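Transferrin (Manduca sexta, PDB 6WB6) binds a single ferric ion together with a carbonate anion and carries iron as a secreted, glycosylated insect transferrin. Local coordinates at residues M140-E151 with R344-V352; V397-D408 with S585-L595. All blocks are in the same frame, centred on the assembly; numbering follows the deposited sequence.

Interaction 1. Residues M140-E151 with R344-V352; sequences MNDHSISPKENE and RGHGAPELV
Glu151 meets His346 and Arg344 through one carboxylate oxygen. His346 donates from NE2 to Glu151 OE2 over a very short 2.5 Å, with the imidazole and carboxylate planes only 18° apart, a His-carboxylate hydrogen bond. Arg344 and Glu151 reach toward each other from opposite directions: the arginine runs extended from its backbone (chi1 179°), then bends at chi3 (69°), which brings Arg344 NH1 to 2.6 Å from Glu151 OE2. That nitrogen sits well above the carboxylate plane, although the oxygen lies close to the plane of the guanidinium. Pro147, one turn earlier on the helix, covers a face of the His346 ring with its CB, 3.7 Å from the ring centroid, a CH-pi contact. The other flank of Pro147 presses on Leu351, CD to CD2 at a tight 3.4 Å.

Further along, His143 and Asn141 reach for carbonyls of the 344-352 loop. Asn141 ND2 donates to Ala348 O at 3.0 Å, the oxygen near the amide plane, while His143 NE2 makes a weak bond to Pro349 O. A water links Met140 N to His346 O.

The second shell fixes these groups. Lys148 NZ bonds Glu151 OE1 at 2.9 Å, completing a salt-bridge network that probably favours an ionised carboxylate. Glu350 OE2 takes the backbone N of His346 on its syn lone pair. Asn150 ND2 ties back to Asp142 O, and Ser146 OG caps the helix by accepting from Glu149 N.

The contact fastens the start of helix 147-158 to the connection between the two transferrin-like halves, after helix 338-342 and ahead of strand 352-357. Helix 121-131 lies alongside, with Tyr124 also bonding Glu151 OE1, and helix 597-611 of the second half touches Ser146, Lys148 and Leu351; Asp377 gives Arg344 a second salt bridge.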
loop_
_atom_site.group_PDB
_atom_site.type_symbol
_atom_site.label_atom_id
_atom_site.label_comp_id
_atom_site.label_asym_id
_atom_site.label_seq_id
_atom_site.Cartn_x
_atom_site.Cartn_y
_atom_site.Cartn_z
ATOM N N MET A 140 -19.938 14.544 -3.107
ATOM C CA MET A 140 -18.786 13.740 -3.475
ATOM C C MET A 140 -19.185 12.339 -3.945
ATOM O O MET A 140 -18.360 11.423 -3.912
ATOM C CB MET A 140 -17.822 13.675 -2.289
ATOM C CG MET A 140 -17.050 15.002 -2.067
ATOM S SD MET A 140 -15.982 14.899 -0.612
ATOM C CE MET A 140 -17.177 15.101 0.676
ATOM N N ASN A 141 -20.412 12.166 -4.432
ATOM C CA ASN A 141 -20.907 10.872 -4.875
ATOM C C ASN A 141 -21.113 10.823 -6.382
ATOM O O ASN A 141 -21.936 10.046 -6.871
ATOM C CB ASN A 141 -22.202 10.519 -4.146
ATOM C CG ASN A 141 -23.361 11.417 -4.527
ATOM O OD1 ASN A 141 -23.175 12.506 -5.080
ATOM N ND2 ASN A 141 -24.581 10.961 -4.218
ATOM N N ASP A 142 -20.384 11.658 -7.123
ATOM C CA ASP A 142 -20.287 11.516 -8.568
ATOM C C ASP A 142 -19.603 10.187 -8.837
ATOM O O ASP A 142 -18.428 10.009 -8.514
ATOM C CB ASP A 142 -19.523 12.710 -9.164
ATOM C CG ASP A 142 -19.298 12.591 -10.669
ATOM O OD1 ASP A 142 -19.739 11.607 -11.269
ATOM O OD2 ASP A 142 -18.661 13.497 -11.255
ATOM N N HIS A 143 -20.324 9.218 -9.387
ATOM C CA HIS A 143 -19.736 7.900 -9.558
ATOM C C HIS A 143 -19.088 7.704 -10.920
ATOM O O HIS A 143 -18.592 6.611 -11.198
ATOM C CB HIS A 143 -20.779 6.822 -9.287
ATOM C CG HIS A 143 -21.014 6.590 -7.826
ATOM N ND1 HIS A 143 -20.081 5.978 -7.013
ATOM C CD2 HIS A 143 -22.055 6.921 -7.024
ATOM C CE1 HIS A 143 -20.550 5.920 -5.779
ATOM N NE2 HIS A 143 -21.744 6.485 -5.759
ATOM N N SER A 144 -19.014 8.747 -11.752
ATOM C CA SER A 144 -18.146 8.641 -12.918
ATOM C C SER A 144 -16.674 8.635 -12.518
ATOM O O SER A 144 -15.833 8.177 -13.302
ATOM C CB SER A 144 -18.442 9.766 -13.921
ATOM O OG SER A 144 -18.712 11.005 -13.278
ATOM N N ILE A 145 -16.343 9.073 -11.300
ATOM C CA ILE A 145 -14.961 9.100 -10.842
ATOM C C ILE A 145 -14.856 8.409 -9.481
ATOM O O ILE A 145 -15.852 8.066 -8.846
ATOM C CB ILE A 145 -14.408 10.534 -10.762
ATOM C CG1 ILE A 145 -15.261 11.366 -9.810
ATOM C CG2 ILE A 145 -14.366 11.173 -12.142
ATOM C CD1 ILE A 145 -14.783 12.846 -9.669
ATOM N N SER A 146 -13.620 8.221 -9.038
ATOM C CA SER A 146 -13.351 7.551 -7.784
ATOM C C SER A 146 -13.648 8.436 -6.581
ATOM O O SER A 146 -13.713 9.664 -6.691
ATOM C CB SER A 146 -11.894 7.154 -7.723
ATOM O OG SER A 146 -11.120 8.331 -7.651
ATOM N N PRO A 147 -13.809 7.827 -5.399
ATOM C CA PRO A 147 -13.931 8.631 -4.174
ATOM C C PRO A 147 -12.783 9.609 -3.940
ATOM O O PRO A 147 -13.034 10.715 -3.459
ATOM C CB PRO A 147 -13.990 7.561 -3.079
ATOM C CG PRO A 147 -14.683 6.394 -3.755
ATOM C CD PRO A 147 -14.178 6.414 -5.173
ATOM N N LYS A 148 -11.532 9.223 -4.208
ATOM C CA LYS A 148 -10.444 10.168 -4.000
ATOM C C LYS A 148 -10.613 11.370 -4.923
ATOM O O LYS A 148 -10.473 12.524 -4.494
ATOM C CB LYS A 148 -9.095 9.487 -4.227
ATOM C CG LYS A 148 -7.890 10.338 -3.838
ATOM C CD LYS A 148 -7.951 10.859 -2.390
ATOM C CE LYS A 148 -8.178 9.704 -1.366
ATOM N NZ LYS A 148 -8.322 10.209 0.024
ATOM N N GLU A 149 -10.969 11.127 -6.187
ATOM C CA GLU A 149 -11.178 12.260 -7.083
ATOM C C GLU A 149 -12.371 13.096 -6.653
ATOM O O GLU A 149 -12.345 14.323 -6.788
ATOM C CB GLU A 149 -11.360 11.812 -8.528
ATOM C CG GLU A 149 -11.209 13.017 -9.452
ATOM C CD GLU A 149 -11.208 12.695 -10.933
ATOM O OE1 GLU A 149 -11.259 11.515 -11.291
ATOM O OE2 GLU A 149 -11.133 13.651 -11.742
ATOM N N ASN A 150 -13.414 12.467 -6.106
ATOM C CA ASN A 150 -14.557 13.243 -5.653
ATOM C C ASN A 150 -14.143 14.276 -4.590
ATOM O O ASN A 150 -14.606 15.418 -4.620
ATOM C CB ASN A 150 -15.648 12.319 -5.131
ATOM C CG ASN A 150 -16.658 11.942 -6.224
ATOM O OD1 ASN A 150 -17.610 12.681 -6.504
ATOM N ND2 ASN A 150 -16.442 10.800 -6.847
ATOM N N GLU A 151 -13.266 13.888 -3.664
ATOM C CA GLU A 151 -12.797 14.777 -2.600
ATOM C C GLU A 151 -12.014 15.937 -3.160
ATOM O O GLU A 151 -12.176 17.077 -2.723
ATOM C CB GLU A 151 -11.875 14.024 -1.643
ATOM C CG GLU A 151 -12.496 12.934 -0.922
ATOM C CD GLU A 151 -11.479 12.057 -0.198
ATOM O OE1 GLU A 151 -10.240 12.324 -0.240
ATOM O OE2 GLU A 151 -11.947 11.105 0.438
ATOM N N ARG A 344 -15.539 8.438 7.816
ATOM C CA ARG A 344 -15.813 9.353 6.712
ATOM C C ARG A 344 -16.091 8.596 5.425
ATOM O O ARG A 344 -15.402 7.627 5.074
ATOM C CB ARG A 344 -14.650 10.308 6.479
ATOM C CG ARG A 344 -14.899 11.277 5.317
ATOM C CD ARG A 344 -13.868 12.359 5.352
ATOM N NE ARG A 344 -12.569 11.813 5.020
ATOM C CZ ARG A 344 -12.125 11.628 3.784
ATOM N NH1 ARG A 344 -12.880 11.942 2.743
ATOM N NH2 ARG A 344 -10.922 11.114 3.586
ATOM N N GLY A 345 -17.111 9.059 4.725
ATOM C CA GLY A 345 -17.431 8.564 3.406
ATOM C C GLY A 345 -17.641 9.715 2.438
ATOM O O GLY A 345 -17.137 10.836 2.631
ATOM N N HIS A 346 -18.405 9.450 1.389
ATOM C CA HIS A 346 -18.621 10.427 0.332
ATOM C C HIS A 346 -20.102 10.576 -0.012
ATOM O O HIS A 346 -20.446 11.092 -1.081
ATOM C CB HIS A 346 -17.793 10.036 -0.890
ATOM C CG HIS A 346 -16.323 9.952 -0.603
ATOM N ND1 HIS A 346 -15.723 8.809 -0.107
ATOM C CD2 HIS A 346 -15.340 10.880 -0.708
ATOM C CE1 HIS A 346 -14.433 9.040 0.072
ATOM N NE2 HIS A 346 -14.173 10.289 -0.288
ATOM N N GLY A 347 -20.984 10.186 0.896
ATOM C CA GLY A 347 -22.400 10.217 0.612
ATOM C C GLY A 347 -22.871 8.941 -0.051
ATOM O O GLY A 347 -22.152 8.306 -0.822
ATOM N N ALA A 348 -24.111 8.569 0.252
ATOM C CA ALA A 348 -24.704 7.389 -0.355
ATOM C C ALA A 348 -24.856 7.572 -1.865
ATOM O O ALA A 348 -25.119 8.683 -2.340
ATOM C CB ALA A 348 -26.063 7.108 0.274
ATOM N N PRO A 349 -24.671 6.505 -2.655
ATOM C CA PRO A 349 -24.214 5.187 -2.190
ATOM C C PRO A 349 -22.692 5.151 -2.014
ATOM O O PRO A 349 -21.994 5.474 -2.970
ATOM C CB PRO A 349 -24.655 4.253 -3.315
ATOM C CG PRO A 349 -24.570 5.116 -4.555
ATOM C CD PRO A 349 -24.826 6.546 -4.118
ATOM N N GLU A 350 -22.182 4.774 -0.840
ATOM C CA GLU A 350 -20.737 4.668 -0.682
ATOM C C GLU A 350 -20.179 3.655 -1.687
ATOM O O GLU A 350 -20.706 2.549 -1.845
ATOM C CB GLU A 350 -20.396 4.275 0.758
ATOM C CG GLU A 350 -21.005 5.206 1.851
ATOM C CD GLU A 350 -20.369 6.599 1.928
ATOM O OE1 GLU A 350 -20.942 7.467 2.609
ATOM O OE2 GLU A 350 -19.302 6.829 1.324
ATOM N N LEU A 351 -19.122 4.036 -2.390
ATOM C CA LEU A 351 -18.627 3.169 -3.449
ATOM C C LEU A 351 -17.940 1.957 -2.847
ATOM O O LEU A 351 -17.223 2.059 -1.851
ATOM C CB LEU A 351 -17.659 3.908 -4.372
ATOM C CG LEU A 351 -17.139 3.049 -5.527
ATOM C CD1 LEU A 351 -18.277 2.606 -6.459
ATOM C CD2 LEU A 351 -16.074 3.769 -6.297
ATOM N N VAL A 352 -18.153 0.802 -3.464
ATOM C CA VAL A 352 -17.590 -0.458 -2.995
ATOM C C VAL A 352 -16.886 -1.106 -4.166
ATOM O O VAL A 352 -17.402 -1.109 -5.285
ATOM C CB VAL A 352 -18.680 -1.391 -2.427
ATOM C CG1 VAL A 352 -18.111 -2.785 -2.119
ATOM C CG2 VAL A 352 -19.309 -0.771 -1.194
HETATM O O HOH W 1 -21.760 13.308 -1.597
#

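Interaction 2. Residues V397-D408 with S585-L595; sequences VQDNGSDLASVD and SRTWVAAKDFL
Arg586 grips Asp408 side-on, beside the start of strand 587-590. Its NE donates to Asp408 OD1 at 2.6 Å along a nearly straight line, on that oxygen's syn lone pair, and Arg586 NH2 donates to Asp408 OD2 at 3.1 Å. The bend at chi3 (-66°) brings the guanidinium edge-on to the carboxylate, the two nearly coplanar (20° apart), and Arg586 NH1 goes on to Asn629 O.

Thr587 pairs with Val407 as an antiparallel hydrogen-bonded pair, exchanging backbone bonds in both directions; strand 405-407 is the outermost of a four-stranded antiparallel sheet in the second transferrin-like half. Trp588 faces Ser406 in the non-hydrogen-bonded pair that follows: Ser406 CB sits over the five-membered ring, 3.6 Å from its centroid, a CH-pi contact. A water joins Ser406 OG to Trp588 NE1, and Phe425 stacks on the indole. Val589 returns to a hydrogen-bonded pair, with Ala405, its N reaching Ala405 O at 2.6 Å. On this side of the sheet Val589 CG1 meets Val407 CG1 at 3.7 Å.

Beyond the paired residues, Ala590 CB rests on Asp403 O, and a water bridges that carbonyl to Ala591 N. Ala591 also receives Val397 CG1 from the last turn of helix 390-399. Phe594 then lies flat under the amide of Asn400, planes 3° apart and Asn400 CG 3.6 Å above the ring, just where the helix ends in a Schellman motif. Leu595 CD1 packs on the carboxylate of Asp403, whose charge is matched by Arg354.

The strand pairing rests on backbone bonds, with a charged pair at one end of the strands and amide-on-ring stacking farther out, between the helix end and the loop after strand 587-590. The bidentate salt bridge restricts rotation of both Asp408 and Arg586, and the four backbone bonds satisfy polar groups otherwise costly to bury.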
loop_
_atom_site.group_PDB
_atom_site.type_symbol
_atom_site.label_atom_id
_atom_site.label_comp_id
_atom_site.label_asym_id
_atom_site.label_seq_id
_atom_site.Cartn_x
_atom_site.Cartn_y
_atom_site.Cartn_z
ATOM N N VAL A 397 -16.683 -11.294 -12.703
ATOM C CA VAL A 397 -16.324 -9.923 -13.064
ATOM C C VAL A 397 -17.083 -9.508 -14.329
ATOM O O VAL A 397 -17.680 -8.431 -14.397
ATOM C CB VAL A 397 -14.799 -9.782 -13.222
ATOM C CG1 VAL A 397 -14.390 -8.329 -13.603
ATOM C CG2 VAL A 397 -14.080 -10.155 -11.900
ATOM N N GLN A 398 -17.118 -10.379 -15.332
ATOM C CA GLN A 398 -17.887 -10.067 -16.536
ATOM C C GLN A 398 -19.345 -9.751 -16.219
ATOM O O GLN A 398 -19.888 -8.745 -16.693
ATOM C CB GLN A 398 -17.825 -11.228 -17.506
ATOM C CG GLN A 398 -18.504 -10.930 -18.797
ATOM C CD GLN A 398 -18.559 -12.121 -19.674
ATOM O OE1 GLN A 398 -17.992 -12.119 -20.770
ATOM N NE2 GLN A 398 -19.247 -13.168 -19.209
ATOM N N ASP A 399 -20.003 -10.631 -15.453
ATOM C CA ASP A 399 -21.406 -10.513 -15.079
ATOM C C ASP A 399 -21.653 -9.335 -14.177
ATOM O O ASP A 399 -22.811 -9.044 -13.873
ATOM C CB ASP A 399 -21.881 -11.764 -14.324
ATOM C CG ASP A 399 -22.038 -12.965 -15.214
ATOM O OD1 ASP A 399 -22.369 -12.781 -16.406
ATOM O OD2 ASP A 399 -21.825 -14.095 -14.706
ATOM N N ASN A 400 -20.593 -8.688 -13.714
ATOM C CA ASN A 400 -20.675 -7.672 -12.667
ATOM C C ASN A 400 -21.135 -8.247 -11.325
ATOM O O ASN A 400 -21.729 -7.548 -10.503
ATOM C CB ASN A 400 -21.592 -6.528 -13.070
ATOM C CG ASN A 400 -21.341 -5.290 -12.256
ATOM O OD1 ASN A 400 -20.202 -5.015 -11.866
ATOM N ND2 ASN A 400 -22.403 -4.551 -11.964
ATOM N N GLY A 401 -20.890 -9.531 -11.088
ATOM C CA GLY A 401 -20.959 -10.018 -9.726
ATOM C C GLY A 401 -19.769 -9.587 -8.899
ATOM O O GLY A 401 -19.835 -9.614 -7.672
ATOM N N SER A 402 -18.689 -9.191 -9.560
ATOM C CA SER A 402 -17.482 -8.690 -8.932
ATOM C C SER A 402 -16.951 -7.556 -9.787
ATOM O O SER A 402 -17.340 -7.388 -10.944
ATOM C CB SER A 402 -16.407 -9.774 -8.798
ATOM O OG SER A 402 -16.960 -10.996 -8.350
ATOM N N ASP A 403 -16.033 -6.790 -9.208
ATOM C CA ASP A 403 -15.347 -5.734 -9.930
ATOM C C ASP A 403 -13.928 -6.112 -10.318
ATOM O O ASP A 403 -13.383 -5.517 -11.250
ATOM C CB ASP A 403 -15.325 -4.463 -9.080
ATOM C CG ASP A 403 -16.723 -4.024 -8.675
ATOM O OD1 ASP A 403 -17.577 -3.864 -9.587
ATOM O OD2 ASP A 403 -16.976 -3.876 -7.455
ATOM N N LEU A 404 -13.300 -7.063 -9.628
ATOM C CA LEU A 404 -12.002 -7.517 -10.101
ATOM C C LEU A 404 -11.698 -8.900 -9.561
ATOM O O LEU A 404 -12.254 -9.344 -8.557
ATOM C CB LEU A 404 -10.862 -6.552 -9.714
ATOM C CG LEU A 404 -10.533 -6.393 -8.227
ATOM C CD1 LEU A 404 -9.286 -5.498 -8.021
ATOM C CD2 LEU A 404 -11.694 -5.832 -7.459
ATOM N N ALA A 405 -10.746 -9.532 -10.225
ATOM C CA ALA A 405 -10.321 -10.875 -9.922
ATOM C C ALA A 405 -8.934 -11.004 -10.500
ATOM O O ALA A 405 -8.571 -10.281 -11.435
ATOM C CB ALA A 405 -11.282 -11.914 -10.508
ATOM N N SER A 406 -8.161 -11.908 -9.921
ATOM C CA SER A 406 -6.790 -12.136 -10.329
ATOM C C SER A 406 -6.714 -13.341 -11.251
ATOM O O SER A 406 -7.571 -14.219 -11.243
ATOM C CB SER A 406 -5.867 -12.366 -9.121
ATOM O OG SER A 406 -6.288 -13.481 -8.357
ATOM N N VAL A 407 -5.634 -13.377 -12.009
ATOM C CA VAL A 407 -5.341 -14.433 -12.955
ATOM C C VAL A 407 -3.825 -14.468 -13.087
ATOM O O VAL A 407 -3.152 -13.439 -12.955
ATOM C CB VAL A 407 -6.118 -14.167 -14.272
ATOM C CG1 VAL A 407 -5.905 -12.728 -14.732
ATOM C CG2 VAL A 407 -5.761 -15.146 -15.353
ATOM N N ASP A 408 -3.267 -15.657 -13.220
ATOM C CA ASP A 408 -1.823 -15.795 -13.132
ATOM C C ASP A 408 -1.237 -16.107 -14.501
ATOM O O ASP A 408 -1.921 -16.582 -15.413
ATOM C CB ASP A 408 -1.416 -16.884 -12.121
ATOM C CG ASP A 408 -1.763 -16.523 -10.666
ATOM O OD1 ASP A 408 -1.647 -15.338 -10.292
ATOM O OD2 ASP A 408 -2.146 -17.432 -9.883
ATOM N N SER A 585 2.783 -11.252 -14.569
ATOM C CA SER A 585 2.740 -11.560 -13.148
ATOM C C SER A 585 1.285 -11.650 -12.740
ATOM O O SER A 585 0.405 -11.185 -13.463
ATOM C CB SER A 585 3.428 -10.479 -12.306
ATOM O OG SER A 585 2.583 -9.356 -12.132
ATOM N N ARG A 586 1.029 -12.244 -11.577
ATOM C CA ARG A 586 -0.341 -12.273 -11.093
ATOM C C ARG A 586 -0.969 -10.908 -11.333
ATOM O O ARG A 586 -0.414 -9.881 -10.936
ATOM C CB ARG A 586 -0.403 -12.618 -9.613
ATOM C CG ARG A 586 -1.765 -12.441 -9.027
ATOM C CD ARG A 586 -1.884 -13.115 -7.662
ATOM N NE ARG A 586 -1.762 -14.560 -7.772
ATOM C CZ ARG A 586 -1.728 -15.399 -6.735
ATOM N NH1 ARG A 586 -1.818 -14.959 -5.485
ATOM N NH2 ARG A 586 -1.607 -16.691 -6.949
ATOM N N THR A 587 -2.126 -10.913 -11.991
ATOM C CA THR A 587 -2.783 -9.720 -12.519
ATOM C C THR A 587 -4.244 -9.706 -12.107
ATOM O O THR A 587 -4.921 -10.737 -12.187
ATOM C CB THR A 587 -2.744 -9.697 -14.023
ATOM O OG1 THR A 587 -1.391 -9.661 -14.471
ATOM C CG2 THR A 587 -3.474 -8.506 -14.524
ATOM N N TRP A 588 -4.737 -8.537 -11.710
ATOM C CA TRP A 588 -6.146 -8.354 -11.405
ATOM C C TRP A 588 -6.832 -7.721 -12.601
ATOM O O TRP A 588 -6.329 -6.743 -13.176
ATOM C CB TRP A 588 -6.341 -7.521 -10.133
ATOM C CG TRP A 588 -5.933 -8.323 -8.934
ATOM C CD1 TRP A 588 -6.752 -8.949 -8.056
ATOM C CD2 TRP A 588 -4.579 -8.591 -8.488
ATOM N NE1 TRP A 588 -6.010 -9.595 -7.089
ATOM C CE2 TRP A 588 -4.674 -9.402 -7.342
ATOM C CE3 TRP A 588 -3.306 -8.222 -8.946
ATOM C CZ2 TRP A 588 -3.547 -9.863 -6.652
ATOM C CZ3 TRP A 588 -2.181 -8.673 -8.244
ATOM C CH2 TRP A 588 -2.313 -9.492 -7.126
ATOM N N VAL A 589 -7.950 -8.312 -13.010
ATOM C CA VAL A 589 -8.625 -7.888 -14.225
ATOM C C VAL A 589 -10.018 -7.422 -13.855
ATOM O O VAL A 589 -10.595 -7.843 -12.846
ATOM C CB VAL A 589 -8.683 -8.994 -15.295
ATOM C CG1 VAL A 589 -7.305 -9.452 -15.644
ATOM C CG2 VAL A 589 -9.537 -10.146 -14.831
ATOM N N ALA A 590 -10.551 -6.535 -14.691
ATOM C CA ALA A 590 -11.848 -5.928 -14.467
ATOM C C ALA A 590 -12.623 -5.857 -15.774
ATOM O O ALA A 590 -12.062 -5.953 -16.867
ATOM C CB ALA A 590 -11.719 -4.520 -13.876
ATOM N N ALA A 591 -13.933 -5.676 -15.645
ATOM C CA ALA A 591 -14.762 -5.559 -16.822
ATOM C C ALA A 591 -14.664 -4.146 -17.379
ATOM O O ALA A 591 -14.004 -3.258 -16.820
ATOM C CB ALA A 591 -16.206 -5.921 -16.501
ATOM N N LYS A 592 -15.364 -3.938 -18.489
ATOM C CA LYS A 592 -15.292 -2.713 -19.275
ATOM C C LYS A 592 -16.235 -1.616 -18.800
ATOM O O LYS A 592 -15.900 -0.436 -18.914
ATOM C CB LYS A 592 -15.628 -3.021 -20.742
ATOM N N ASP A 593 -17.429 -1.961 -18.309
ATOM C CA ASP A 593 -18.537 -1.005 -18.311
ATOM C C ASP A 593 -18.916 -0.478 -16.936
ATOM O O ASP A 593 -19.996 0.096 -16.787
ATOM C CB ASP A 593 -19.754 -1.632 -18.980
ATOM C CG ASP A 593 -19.529 -1.844 -20.438
ATOM O OD1 ASP A 593 -19.016 -0.894 -21.063
ATOM O OD2 ASP A 593 -19.805 -2.956 -20.934
ATOM N N PHE A 594 -18.048 -0.627 -15.935
ATOM C CA PHE A 594 -18.428 -0.236 -14.588
ATOM C C PHE A 594 -17.343 0.619 -13.953
ATOM O O PHE A 594 -17.064 1.704 -14.462
ATOM C CB PHE A 594 -18.762 -1.489 -13.797
ATOM C CG PHE A 594 -19.876 -2.263 -14.407
ATOM C CD1 PHE A 594 -21.168 -1.823 -14.285
ATOM C CD2 PHE A 594 -19.629 -3.394 -15.141
ATOM C CE1 PHE A 594 -22.210 -2.527 -14.856
ATOM C CE2 PHE A 594 -20.675 -4.084 -15.730
ATOM C CZ PHE A 594 -21.960 -3.637 -15.582
ATOM N N LEU A 595 -16.723 0.166 -12.864
ATOM C CA LEU A 595 -15.780 1.020 -12.150
ATOM C C LEU A 595 -14.603 1.360 -13.054
ATOM O O LEU A 595 -14.134 0.518 -13.830
ATOM C CB LEU A 595 -15.297 0.333 -10.870
ATOM C CG LEU A 595 -16.276 0.250 -9.687
ATOM C CD1 LEU A 595 -17.328 -0.788 -9.919
ATOM C CD2 LEU A 595 -15.570 -0.118 -8.419
HETATM O O HOH W 2 -15.155 -4.782 -13.458
HETATM O O HOH W 3 -7.303 -12.296 -5.805
#

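In the fold
Interaction 1 joins a helix start in the first transferrin-like half to the connection leading into the second, whereas interaction 2 lies within the second half, pairing an edge strand of a four-stranded antiparallel sheet with its neighbour. Both are partly buried, but buried residues make up a larger share of interaction 2. Side chains carry interaction 1: a buried charge network with a histidine, fading into exposed loop contacts. Backbone pairing dominates interaction 2, and its salt bridge stands at a partly exposed end. The two meet where Val352, closing interaction 1, packs against Asp403 and Leu595; helix 597-611 touches both. In interaction 1 the side chain of Arg344 is about 13 Å from the bound Fe (III) ion.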